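PDB 3K89: malonyl CoA-ACP transacylase from Xanthomonas oryzae pv. oryzae, which probably transfers the malonyl group from malonyl-CoA to the holo acyl carrier protein, yielding malonyl-ACP and free CoA. Local coordinates for residues Thr2-Phe8 with Gln85-Ala91. Numbering follows the deposited sequence.
Sequences TESTLAF and QRPALLA
F8 and L90 pair in parallel register where the axes of strands 6-8 and 89-91 come within 4.9 Å, their N-to-C directions 29° apart, and the backbones are laced by hydrogen bonds from F8 N to L89 O and from A91 N to F8 O (3.1 Å). Residues 2-8 meet strand 86-92 twice, because a type I turn from E3 to L6 carries the chain from one edge of that strand to the other: E3 N bonds R86 O at 2.7 Å before the turn, and L6 O accepts from A88 N after it. The E3 carboxylate braces the turn from within, its OE2 taking T5 OG1 and T5 N from opposite faces of its plane.

The side chains fill in around P87. P87 crosses the F8 phenyl obliquely, with CD over one face and CG 3.7 Å from F8 CD1, while its CB touches L6 CG. With CG anti to the backbone N (chi1 176°), L6 sends CD2 to Q85, 3.7 Å from Q85 CB. Beyond it the aliphatic parts of E3 and Q85 lie alongside one another. A methyl of L90, CD2, meets F8 CB at 3.8 Å, and A88 CB reaches the E3 carbonyl. At the outer end, a water joins T2 OG1 to P87 O, donating to the carbonyl over 2.7 Å.

This is the edge of a parallel sheet in which 86-92 is inserted between 2-3 and 6-10, and 273-276 continues it beyond 6-10. W79 and W76 of helix 61-81 pack on F8, L266 of helix 259-268 touches A7 and L89, and helix 95-103 meets L90. Past A91 the strand runs into a probable nucleophile elbow with the predicted active-site S94, ahead of helix 95-103.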
loop_
_atom_site.group_PDB
_atom_site.type_symbol
_atom_site.label_atom_id
_atom_site.label_comp_id
_atom_site.label_asym_id
_atom_site.label_seq_id
_atom_site.Cartn_x
_atom_site.Cartn_y
_atom_site.Cartn_z
ATOM N N THR A 2 -11.150 -17.137 14.289
ATOM C CA THR A 2 -10.035 -16.247 13.990
ATOM C C THR A 2 -8.719 -16.842 14.504
ATOM O O THR A 2 -8.659 -17.381 15.614
ATOM C CB THR A 2 -10.250 -14.832 14.594
ATOM O OG1 THR A 2 -9.010 -14.111 14.583
ATOM C CG2 THR A 2 -10.774 -14.905 16.034
ATOM N N GLU A 3 -7.672 -16.748 13.688
ATOM C CA GLU A 3 -6.348 -17.218 14.086
ATOM C C GLU A 3 -5.544 -16.066 14.667
ATOM O O GLU A 3 -5.178 -15.136 13.942
ATOM C CB GLU A 3 -5.613 -17.863 12.903
ATOM C CG GLU A 3 -4.185 -18.321 13.217
ATOM C CD GLU A 3 -4.100 -19.163 14.481
ATOM O OE1 GLU A 3 -4.862 -20.149 14.592
ATOM O OE2 GLU A 3 -3.281 -18.826 15.367
ATOM N N SER A 4 -5.257 -16.148 15.968
ATOM C CA SER A 4 -4.634 -15.050 16.717
ATOM C C SER A 4 -3.194 -14.732 16.310
ATOM O O SER A 4 -2.700 -13.630 16.591
ATOM C CB SER A 4 -4.729 -15.295 18.236
ATOM O OG SER A 4 -3.800 -16.277 18.670
ATOM N N THR A 5 -2.528 -15.679 15.644
ATOM C CA THR A 5 -1.142 -15.472 15.215
ATOM C C THR A 5 -0.993 -15.012 13.763
ATOM O O THR A 5 0.126 -14.787 13.316
ATOM C CB THR A 5 -0.252 -16.733 15.413
ATOM O OG1 THR A 5 -0.695 -17.797 14.555
ATOM C CG2 THR A 5 -0.283 -17.185 16.878
ATOM N N LEU A 6 -2.109 -14.874 13.045
ATOM C CA LEU A 6 -2.056 -14.578 11.605
ATOM C C LEU A 6 -2.498 -13.149 11.272
ATOM O O LEU A 6 -3.524 -12.710 11.737
ATOM C CB LEU A 6 -2.928 -15.578 10.833
ATOM C CG LEU A 6 -3.128 -15.435 9.318
ATOM C CD1 LEU A 6 -1.853 -15.718 8.523
ATOM C CD2 LEU A 6 -4.223 -16.365 8.866
ATOM N N ALA A 7 -1.720 -12.437 10.457
ATOM C CA ALA A 7 -2.185 -11.160 9.904
ATOM C C ALA A 7 -2.136 -11.231 8.377
ATOM O O ALA A 7 -1.384 -12.026 7.805
ATOM C CB ALA A 7 -1.332 -9.997 10.398
ATOM N N PHE A 8 -2.948 -10.401 7.728
ATOM C CA PHE A 8 -2.874 -10.223 6.273
ATOM C C PHE A 8 -2.428 -8.790 6.023
ATOM O O PHE A 8 -2.870 -7.872 6.731
ATOM C CB PHE A 8 -4.239 -10.435 5.621
ATOM C CG PHE A 8 -4.487 -11.841 5.153
ATOM C CD1 PHE A 8 -4.126 -12.929 5.950
ATOM C CD2 PHE A 8 -5.125 -12.073 3.939
ATOM C CE1 PHE A 8 -4.377 -14.232 5.509
ATOM C CE2 PHE A 8 -5.383 -13.365 3.491
ATOM C CZ PHE A 8 -5.005 -14.448 4.280
ATOM N N GLN A 85 -7.350 -19.801 7.254
ATOM C CA GLN A 85 -7.462 -19.216 8.589
ATOM C C GLN A 85 -7.783 -17.717 8.483
ATOM O O GLN A 85 -7.193 -17.016 7.661
ATOM C CB GLN A 85 -6.164 -19.434 9.377
ATOM C CG GLN A 85 -5.914 -20.901 9.791
ATOM C CD GLN A 85 -4.530 -21.156 10.413
ATOM O OE1 GLN A 85 -4.235 -22.278 10.845
ATOM N NE2 GLN A 85 -3.680 -20.126 10.454
ATOM N N ARG A 86 -8.739 -17.242 9.287
ATOM C CA ARG A 86 -9.025 -15.806 9.370
ATOM C C ARG A 86 -7.960 -15.054 10.166
ATOM O O ARG A 86 -7.677 -15.409 11.317
ATOM C CB ARG A 86 -10.404 -15.547 9.985
ATOM C CG ARG A 86 -11.437 -15.039 9.005
ATOM C CD ARG A 86 -12.846 -15.077 9.603
ATOM N NE ARG A 86 -12.917 -14.496 10.951
ATOM C CZ ARG A 86 -13.078 -13.198 11.217
ATOM N NH1 ARG A 86 -13.179 -12.313 10.235
ATOM N NH2 ARG A 86 -13.134 -12.781 12.477
ATOM N N PRO A 87 -7.373 -13.996 9.568
ATOM C CA PRO A 87 -6.388 -13.223 10.308
ATOM C C PRO A 87 -7.011 -12.438 11.468
ATOM O O PRO A 87 -8.188 -12.060 11.397
ATOM C CB PRO A 87 -5.801 -12.279 9.246
ATOM C CG PRO A 87 -6.910 -12.109 8.248
ATOM C CD PRO A 87 -7.621 -13.448 8.216
ATOM N N ALA A 88 -6.220 -12.203 12.515
ATOM C CA ALA A 88 -6.663 -11.454 13.675
ATOM C C ALA A 88 -6.465 -9.955 13.473
ATOM O O ALA A 88 -7.129 -9.145 14.134
ATOM C CB ALA A 88 -5.930 -11.910 14.920
ATOM N N LEU A 89 -5.540 -9.593 12.575
ATOM C CA LEU A 89 -5.257 -8.185 12.272
ATOM C C LEU A 89 -4.936 -8.014 10.792
ATOM O O LEU A 89 -4.475 -8.954 10.154
ATOM C CB LEU A 89 -4.066 -7.707 13.089
ATOM C CG LEU A 89 -4.215 -7.628 14.614
ATOM C CD1 LEU A 89 -2.867 -7.450 15.290
ATOM C CD2 LEU A 89 -5.184 -6.513 15.028
ATOM N N LEU A 90 -5.177 -6.805 10.282
ATOM C CA LEU A 90 -4.863 -6.425 8.897
ATOM C C LEU A 90 -4.021 -5.148 8.874
ATOM O O LEU A 90 -4.047 -4.348 9.816
ATOM C CB LEU A 90 -6.150 -6.138 8.120
ATOM C CG LEU A 90 -7.281 -7.164 8.185
ATOM C CD1 LEU A 90 -8.494 -6.618 7.436
ATOM C CD2 LEU A 90 -6.862 -8.480 7.564
ATOM N N ALA A 91 -3.275 -4.960 7.787
ATOM C CA ALA A 91 -2.629 -3.673 7.492
ATOM C C ALA A 91 -2.364 -3.624 5.986
ATOM O O ALA A 91 -2.461 -4.631 5.302
ATOM C CB ALA A 91 -1.329 -3.506 8.277
HETATM O O HOH W 1 -10.533 -12.148 12.687
#